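Local coordinates for hypothetical protein ST0148 (Sulfolobus tokodaii, PDB 2PD2), which is of unknown function but belongs to the DsrE/DsrF-like family, some of whose members take part in sulfur transfer, at residues I32-L45 with I62-L76. Residues are numbered along the deposited sequence; the frame is centred on the assembly and turned at random.
Sequences IEVVLHQSAIKALL and ILIVGCENSIRSQNL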
ATOM      1  N   ILE A  32      14.279  11.284  -0.569  1.00 19.40           N
ATOM      2  CA  ILE A  32      13.617  10.035  -0.905  1.00 16.84           C
ATOM      3  C   ILE A  32      14.471   8.775  -0.899  1.00 17.82           C
ATOM      4  O   ILE A  32      15.583   8.765  -1.418  1.00 15.29           O
ATOM      5  CB  ILE A  32      12.970  10.155  -2.311  1.00 19.17           C
ATOM      6  CG1 ILE A  32      12.069  11.393  -2.369  1.00 16.01           C
ATOM      7  CG2 ILE A  32      12.169   8.896  -2.642  1.00 19.09           C
ATOM      8  CD1 ILE A  32      11.816  11.878  -3.793  1.00 16.65           C
ATOM      9  N   GLU A  33      13.918   7.713  -0.314  1.00 17.23           N
ATOM     10  CA  GLU A  33      14.557   6.404  -0.281  1.00 17.03           C
ATOM     11  C   GLU A  33      13.539   5.423  -0.850  1.00 17.11           C
ATOM     12  O   GLU A  33      12.412   5.334  -0.366  1.00 18.50           O
ATOM     13  CB  GLU A  33      14.912   5.956   1.140  1.00 17.79           C
ATOM     14  CG  GLU A  33      15.472   4.531   1.154  1.00 15.57           C
ATOM     15  CD  GLU A  33      15.814   4.021   2.547  1.00 18.15           C
ATOM     16  OE1 GLU A  33      16.224   4.831   3.400  1.00 15.56           O
ATOM     17  OE2 GLU A  33      15.692   2.803   2.780  1.00 20.59           O
ATOM     18  N   VAL A  34      13.927   4.697  -1.884  1.00 15.30           N
ATOM     19  CA  VAL A  34      13.022   3.740  -2.492  1.00 15.97           C
ATOM     20  C   VAL A  34      13.479   2.331  -2.167  1.00 15.34           C
ATOM     21  O   VAL A  34      14.605   1.944  -2.484  1.00 16.39           O
ATOM     22  CB  VAL A  34      12.972   3.899  -4.019  1.00 18.01           C
ATOM     23  CG1 VAL A  34      11.918   2.958  -4.595  1.00 14.93           C
ATOM     24  CG2 VAL A  34      12.658   5.347  -4.385  1.00 17.34           C
ATOM     25  N   VAL A  35      12.595   1.568  -1.540  1.00 14.98           N
ATOM     26  CA  VAL A  35      12.887   0.188  -1.161  1.00 13.37           C
ATOM     27  C   VAL A  35      12.127  -0.799  -2.049  1.00 17.79           C
ATOM     28  O   VAL A  35      10.892  -0.829  -2.042  1.00 14.53           O
ATOM     29  CB  VAL A  35      12.474  -0.079   0.304  1.00 15.09           C
ATOM     30  CG1 VAL A  35      12.701  -1.557   0.654  1.00 14.90           C
ATOM     31  CG2 VAL A  35      13.257   0.833   1.240  1.00 14.52           C
ATOM     32  N   LEU A  36      12.860  -1.606  -2.811  1.00 15.79           N
ATOM     33  CA  LEU A  36      12.216  -2.599  -3.664  1.00 16.60           C
ATOM     34  C   LEU A  36      12.358  -3.998  -3.072  1.00 17.49           C
ATOM     35  O   LEU A  36      13.464  -4.423  -2.721  1.00 13.56           O
ATOM     36  CB  LEU A  36      12.799  -2.565  -5.079  1.00 16.91           C
ATOM     37  CG  LEU A  36      12.644  -1.241  -5.846  1.00 14.43           C
ATOM     38  CD1 LEU A  36      13.757  -0.275  -5.441  1.00 16.50           C
ATOM     39  CD2 LEU A  36      12.713  -1.500  -7.336  1.00 17.04           C
ATOM     40  N   HIS A  37      11.231  -4.697  -2.932  1.00 14.57           N
ATOM     41  CA  HIS A  37      11.248  -6.050  -2.407  1.00 17.09           C
ATOM     42  C   HIS A  37      10.269  -6.953  -3.144  1.00 16.66           C
ATOM     43  O   HIS A  37       9.592  -6.518  -4.087  1.00 15.84           O
ATOM     44  CB  HIS A  37      11.009  -6.073  -0.884  1.00 16.37           C
ATOM     45  CG  HIS A  37       9.651  -5.610  -0.454  1.00 18.68           C
ATOM     46  ND1 HIS A  37       8.769  -6.432   0.213  1.00 19.20           N
ATOM     47  CD2 HIS A  37       9.052  -4.396  -0.526  1.00 18.94           C
ATOM     48  CE1 HIS A  37       7.684  -5.748   0.532  1.00 19.91           C
ATOM     49  NE2 HIS A  37       7.834  -4.509   0.098  1.00 18.16           N
ATOM     50  N   GLN A  38      10.199  -8.210  -2.720  1.00 12.16           N
ATOM     51  CA  GLN A  38       9.369  -9.198  -3.402  1.00 15.88           C
ATOM     52  C   GLN A  38       9.825  -9.218  -4.872  1.00 16.46           C
ATOM     53  O   GLN A  38      11.004  -9.029  -5.149  1.00 16.75           O
ATOM     54  CB  GLN A  38       7.879  -8.860  -3.302  1.00 15.81           C
ATOM     55  CG  GLN A  38       7.314  -8.928  -1.884  1.00 16.99           C
ATOM     56  CD  GLN A  38       5.791  -8.950  -1.860  1.00 20.70           C
ATOM     57  OE1 GLN A  38       5.137  -8.690  -2.872  1.00 19.27           O
ATOM     58  NE2 GLN A  38       5.219  -9.261  -0.697  1.00 13.80           N
ATOM     59  N   SER A  39       8.911  -9.417  -5.812  1.00 16.53           N
ATOM     60  CA  SER A  39       9.298  -9.502  -7.220  1.00 17.54           C
ATOM     61  C   SER A  39       9.868  -8.233  -7.832  1.00 18.47           C
ATOM     62  O   SER A  39      10.579  -8.285  -8.837  1.00 17.80           O
ATOM     63  CB  SER A  39       8.115  -9.980  -8.072  1.00 18.50           C
ATOM     64  OG  SER A  39       7.090  -9.007  -8.114  1.00 19.19           O
ATOM     65  N   ALA A  40       9.574  -7.087  -7.230  1.00 15.76           N
ATOM     66  CA  ALA A  40      10.063  -5.827  -7.772  1.00 14.57           C
ATOM     67  C   ALA A  40      11.595  -5.745  -7.776  1.00 13.88           C
ATOM     68  O   ALA A  40      12.177  -4.950  -8.513  1.00 16.51           O
ATOM     69  CB  ALA A  40       9.457  -4.647  -6.991  1.00 13.11           C
ATOM     70  N   ILE A  41      12.251  -6.574  -6.969  1.00 16.66           N
ATOM     71  CA  ILE A  41      13.714  -6.555  -6.912  1.00 16.32           C
ATOM     72  C   ILE A  41      14.325  -6.771  -8.305  1.00 20.58           C
ATOM     73  O   ILE A  41      15.426  -6.297  -8.596  1.00 19.18           O
ATOM     74  CB  ILE A  41      14.255  -7.656  -5.955  1.00 21.87           C
ATOM     75  CG1 ILE A  41      15.754  -7.467  -5.721  1.00 22.19           C
ATOM     76  CG2 ILE A  41      14.012  -9.040  -6.552  1.00 21.33           C
ATOM     77  CD1 ILE A  41      16.094  -6.217  -4.934  1.00 25.89           C
ATOM     78  N   LYS A  42      13.603  -7.477  -9.169  1.00 18.28           N
ATOM     79  CA  LYS A  42      14.108  -7.754 -10.506  1.00 20.06           C
ATOM     80  C   LYS A  42      14.365  -6.489 -11.313  1.00 21.74           C
ATOM     81  O   LYS A  42      15.143  -6.502 -12.267  1.00 20.54           O
ATOM     82  CB  LYS A  42      13.145  -8.674 -11.258  1.00 22.76           C
ATOM     83  CG  LYS A  42      13.078 -10.077 -10.675  1.00 20.13           C
ATOM     84  CD  LYS A  42      12.158 -10.984 -11.476  1.00 26.13           C
ATOM     85  CE  LYS A  42      10.704 -10.558 -11.372  1.00 25.40           C
ATOM     86  NZ  LYS A  42       9.831 -11.438 -12.210  1.00 26.13           N
ATOM     87  N   ALA A  43      13.728  -5.391 -10.922  1.00 20.97           N
ATOM     88  CA  ALA A  43      13.918  -4.141 -11.632  1.00 16.74           C
ATOM     89  C   ALA A  43      15.318  -3.583 -11.414  1.00 18.72           C
ATOM     90  O   ALA A  43      15.745  -2.692 -12.144  1.00 18.32           O
ATOM     91  CB  ALA A  43      12.869  -3.112 -11.199  1.00 19.56           C
ATOM     92  N   LEU A  44      16.038  -4.100 -10.420  1.00 16.29           N
ATOM     93  CA  LEU A  44      17.391  -3.610 -10.151  1.00 17.54           C
ATOM     94  C   LEU A  44      18.478  -4.410 -10.872  1.00 20.36           C
ATOM     95  O   LEU A  44      19.667  -4.215 -10.623  1.00 21.26           O
ATOM     96  CB  LEU A  44      17.677  -3.605  -8.638  1.00 12.63           C
ATOM     97  CG  LEU A  44      16.709  -2.787  -7.779  1.00 13.85           C
ATOM     98  CD1 LEU A  44      17.163  -2.809  -6.331  1.00 18.36           C
ATOM     99  CD2 LEU A  44      16.640  -1.360  -8.293  1.00 13.47           C
ATOM    100  N   LEU A  45      18.074  -5.315 -11.753  1.00 22.48           N
ATOM    101  CA  LEU A  45      19.038  -6.110 -12.505  1.00 23.79           C
ATOM    102  C   LEU A  45      19.736  -5.231 -13.543  1.00 22.48           C
ATOM    103  O   LEU A  45      19.159  -4.262 -14.035  1.00 18.95           O
ATOM    104  CB  LEU A  45      18.333  -7.282 -13.190  1.00 23.22           C
ATOM    105  CG  LEU A  45      17.987  -8.443 -12.253  1.00 22.48           C
ATOM    106  CD1 LEU A  45      17.036  -9.413 -12.926  1.00 24.41           C
ATOM    107  CD2 LEU A  45      19.270  -9.141 -11.843  1.00 23.27           C
ATOM    108  N   ILE A  62      18.488  10.232  -5.215  1.00 18.09           N
ATOM    109  CA  ILE A  62      17.488   9.404  -4.560  1.00 16.81           C
ATOM    110  C   ILE A  62      18.162   8.091  -4.146  1.00 16.97           C
ATOM    111  O   ILE A  62      18.913   7.501  -4.921  1.00 15.77           O
ATOM    112  CB  ILE A  62      16.302   9.150  -5.518  1.00 19.94           C
ATOM    113  CG1 ILE A  62      15.514  10.457  -5.689  1.00 24.69           C
ATOM    114  CG2 ILE A  62      15.399   8.051  -4.983  1.00 20.03           C
ATOM    115  CD1 ILE A  62      14.377  10.387  -6.689  1.00 27.54           C
ATOM    116  N   LEU A  63      17.921   7.655  -2.911  1.00 15.20           N
ATOM    117  CA  LEU A  63      18.517   6.419  -2.409  1.00 14.68           C
ATOM    118  C   LEU A  63      17.721   5.208  -2.885  1.00 16.37           C
ATOM    119  O   LEU A  63      16.536   5.067  -2.552  1.00 16.70           O
ATOM    120  CB  LEU A  63      18.560   6.437  -0.872  1.00 16.19           C
ATOM    121  CG  LEU A  63      19.136   5.205  -0.162  1.00 20.01           C
ATOM    122  CD1 LEU A  63      20.575   4.956  -0.642  1.00 13.81           C
ATOM    123  CD2 LEU A  63      19.106   5.424   1.355  1.00 19.69           C
ATOM    124  N   ILE A  64      18.365   4.341  -3.662  1.00 15.79           N
ATOM    125  CA  ILE A  64      17.712   3.140  -4.187  1.00 17.70           C
ATOM    126  C   ILE A  64      18.171   1.937  -3.374  1.00 18.30           C
ATOM    127  O   ILE A  64      19.358   1.621  -3.339  1.00 20.78           O
ATOM    128  CB  ILE A  64      18.054   2.904  -5.678  1.00 16.15           C
ATOM    129  CG1 ILE A  64      17.664   4.132  -6.511  1.00 16.19           C
ATOM    130  CG2 ILE A  64      17.323   1.668  -6.185  1.00 16.22           C
ATOM    131  CD1 ILE A  64      16.184   4.532  -6.397  1.00 14.72           C
ATOM    132  N   VAL A  65      17.220   1.260  -2.734  1.00 14.67           N
ATOM    133  CA  VAL A  65      17.529   0.124  -1.872  1.00 15.18           C
ATOM    134  C   VAL A  65      16.854  -1.185  -2.276  1.00 17.48           C
ATOM    135  O   VAL A  65      15.654  -1.220  -2.552  1.00 15.42           O
ATOM    136  CB  VAL A  65      17.137   0.462  -0.404  1.00 20.24           C
ATOM    137  CG1 VAL A  65      17.263  -0.759   0.481  1.00 17.11           C
ATOM    138  CG2 VAL A  65      18.027   1.580   0.121  1.00 21.21           C
ATOM    139  N   GLY A  66      17.632  -2.263  -2.295  1.00 16.77           N
ATOM    140  CA  GLY A  66      17.091  -3.567  -2.645  1.00 18.41           C
ATOM    141  C   GLY A  66      17.061  -4.504  -1.448  1.00 19.12           C
ATOM    142  O   GLY A  66      17.968  -4.484  -0.612  1.00 22.01           O
ATOM    143  N   CYS A  67      16.019  -5.328  -1.363  1.00 19.82           N
ATOM    144  CA  CYS A  67      15.861  -6.279  -0.262  1.00 18.07           C
ATOM    145  C   CYS A  67      16.675  -7.559  -0.465  1.00 19.04           C
ATOM    146  O   CYS A  67      16.515  -8.248  -1.471  1.00 20.46           O
ATOM    147  CB  CYS A  67      14.378  -6.638  -0.101  1.00 15.95           C
ATOM    148  SG  CYS A  67      14.063  -8.040   1.003  1.00 17.95           S
ATOM    149  N   GLU A  68      17.539  -7.874   0.498  1.00 19.95           N
ATOM    150  CA  GLU A  68      18.379  -9.076   0.434  1.00 20.05           C
ATOM    151  C   GLU A  68      17.537 -10.352   0.411  1.00 19.78           C
ATOM    152  O   GLU A  68      17.832 -11.279  -0.342  1.00 20.02           O
ATOM    153  CB  GLU A  68      19.339  -9.110   1.629  1.00 26.39           C
ATOM    154  CG  GLU A  68      20.137 -10.401   1.801  1.00 36.90           C
ATOM    155  CD  GLU A  68      21.199 -10.593   0.740  1.00 47.38           C
ATOM    156  OE1 GLU A  68      21.993  -9.657   0.512  1.00 53.57           O
ATOM    157  OE2 GLU A  68      21.249 -11.688   0.138  1.00 56.17           O
ATOM    158  N   ASN A  69      16.496 -10.409   1.238  1.00 19.11           N
ATOM    159  CA  ASN A  69      15.632 -11.588   1.257  1.00 20.10           C
ATOM    160  C   ASN A  69      15.044 -11.824  -0.124  1.00 19.50           C
ATOM    161  O   ASN A  69      14.958 -12.961  -0.593  1.00 18.05           O
ATOM    162  CB  ASN A  69      14.484 -11.428   2.259  1.00 21.69           C
ATOM    163  CG  ASN A  69      14.942 -11.558   3.695  1.00 30.23           C
ATOM    164  OD1 ASN A  69      15.762 -12.421   4.024  1.00 32.07           O
ATOM    165  ND2 ASN A  69      14.401 -10.716   4.567  1.00 22.12           N
ATOM    166  N   SER A  70      14.638 -10.737  -0.772  1.00 17.07           N
ATOM    167  CA  SER A  70      14.042 -10.812  -2.101  1.00 20.80           C
ATOM    168  C   SER A  70      15.082 -11.181  -3.160  1.00 22.19           C
ATOM    169  O   SER A  70      14.794 -11.949  -4.078  1.00 19.73           O
ATOM    170  CB  SER A  70      13.375  -9.479  -2.438  1.00 21.51           C
ATOM    171  OG  SER A  70      12.352  -9.195  -1.498  1.00 22.78           O
ATOM    172  N   ILE A  71      16.285 -10.625  -3.041  1.00 22.90           N
ATOM    173  CA  ILE A  71      17.353 -10.961  -3.979  1.00 23.20           C
ATOM    174  C   ILE A  71      17.578 -12.471  -3.913  1.00 25.68           C
ATOM    175  O   ILE A  71      17.696 -13.129  -4.942  1.00 23.20           O
ATOM    176  CB  ILE A  71      18.673 -10.241  -3.615  1.00 21.21           C
ATOM    177  CG1 ILE A  71      18.553  -8.755  -3.944  1.00 19.73           C
ATOM    178  CG2 ILE A  71      19.855 -10.876  -4.360  1.00 22.05           C
ATOM    179  CD1 ILE A  71      19.730  -7.935  -3.460  1.00 22.80           C
ATOM    180  N   ARG A  72      17.619 -13.015  -2.696  1.00 27.67           N
ATOM    181  CA  ARG A  72      17.839 -14.450  -2.499  1.00 30.66           C
ATOM    182  C   ARG A  72      16.711 -15.333  -3.018  1.00 30.67           C
ATOM    183  O   ARG A  72      16.964 -16.348  -3.666  1.00 32.34           O
ATOM    184  CB  ARG A  72      18.071 -14.756  -1.016  1.00 37.62           C
ATOM    185  CG  ARG A  72      19.358 -14.175  -0.448  1.00 47.39           C
ATOM    186  CD  ARG A  72      19.511 -14.515   1.032  1.00 60.43           C
ATOM    187  NE  ARG A  72      20.751 -13.991   1.601  1.00 69.90           N
ATOM    188  CZ  ARG A  72      21.162 -14.226   2.845  1.00 74.26           C
ATOM    189  NH1 ARG A  72      20.430 -14.977   3.657  1.00 78.10           N
ATOM    190  NH2 ARG A  72      22.305 -13.712   3.278  1.00 76.74           N
ATOM    191  N   SER A  73      15.468 -14.960  -2.733  1.00 24.99           N
ATOM    192  CA  SER A  73      14.329 -15.751  -3.189  1.00 27.63           C
ATOM    193  C   SER A  73      14.141 -15.701  -4.711  1.00 25.06           C
ATOM    194  O   SER A  73      13.527 -16.593  -5.291  1.00 24.89           O
ATOM    195  CB  SER A  73      13.045 -15.293  -2.483  1.00 30.09           C
ATOM    196  OG  SER A  73      12.747 -13.942  -2.781  1.00 38.55           O
ATOM    197  N   GLN A  74      14.663 -14.661  -5.354  1.00 19.86           N
ATOM    198  CA  GLN A  74      14.558 -14.536  -6.807  1.00 22.69           C
ATOM    199  C   GLN A  74      15.808 -15.114  -7.473  1.00 24.05           C
ATOM    200  O   GLN A  74      15.997 -14.990  -8.683  1.00 26.33           O
ATOM    201  CB  GLN A  74      14.399 -13.066  -7.208  1.00 23.24           C
ATOM    202  CG  GLN A  74      13.035 -12.452  -6.887  1.00 21.43           C
ATOM    203  CD  GLN A  74      11.920 -13.063  -7.707  1.00 27.35           C
ATOM    204  OE1 GLN A  74      12.101 -13.374  -8.887  1.00 27.81           O
ATOM    205  NE2 GLN A  74      10.757 -13.226  -7.095  1.00 26.99           N
ATOM    206  N   ASN A  75      16.656 -15.743  -6.664  1.00 27.38           N
ATOM    207  CA  ASN A  75      17.901 -16.341  -7.136  1.00 31.42           C
ATOM    208  C   ASN A  75      18.746 -15.370  -7.947  1.00 34.28           C
ATOM    209  O   ASN A  75      19.174 -15.690  -9.055  1.00 31.69           O
ATOM    210  CB  ASN A  75      17.620 -17.590  -7.973  1.00 31.57           C
ATOM    211  CG  ASN A  75      16.983 -18.695  -7.163  1.00 32.23           C
ATOM    212  OD1 ASN A  75      17.347 -18.916  -6.009  1.00 34.32           O
ATOM    213  ND2 ASN A  75      16.032 -19.403  -7.762  1.00 31.66           N
ATOM    214  N   LEU A  76      18.977 -14.183  -7.395  1.00 32.75           N
ATOM    215  CA  LEU A  76      19.791 -13.183  -8.072  1.00 33.05           C
ATOM    216  C   LEU A  76      21.125 -13.054  -7.359  1.00 31.74           C
ATOM    217  O   LEU A  76      21.253 -13.433  -6.201  1.00 33.76           O
ATOM    218  CB  LEU A  76      19.092 -11.820  -8.084  1.00 25.81           C
ATOM    219  CG  LEU A  76      17.710 -11.762  -8.736  1.00 24.95           C
ATOM    220  CD1 LEU A  76      17.221 -10.322  -8.732  1.00 23.58           C
ATOM    221  CD2 LEU A  76      17.774 -12.307 -10.157  1.00 25.22           C
TER
HETATM  222  O   HOH W   1      10.353 -14.126 -10.815  1.00 26.28           O
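S70 OG accepts the backbone N-H of Q38 at 2.7 Å, a bond bent to 140° at the hydrogen, and lies 3.5 Å from H37 CB. C67 caps helix 68-73: its SG accepts S70 N at 3.3 Å, while its CB packs on H37 CB. These contacts lie just past the C-terminal ends of the adjacent parallel strands 32-36 and 63-67, part of the beta-alpha-beta unit that includes helix 51-59. Five backbone bonds alternate between the strands, from L63 N to I32 O through to C67 N to L36 O. On one face E33 runs extended alongside L63 to V65 CG2, its OE2 near that of E94, a like charge that would probably raise its pKa; on the other, V34 CB and CG2 lie on I64 CD1, and L36 CD1 meets I64 CG2. From the 3-10 segment 39-44, I41 crosses I71 at about a right angle, CG1 to CG1 3.6 Å, and sets CD1 against G66 CA, with L44 CD1 packed there too. I41 CG2 meets Q74 CG at 3.6 Å as the chains slide past each other oppositely, and L45 packs on L76. A water accepts from K42 NZ and donates to Q74 OE1. H37 NE2 bonds Q6; the Q38-S70 bond and C67 cap fix the helix start to a turn whose Q38 NE2 bonds S19 of the second subunit.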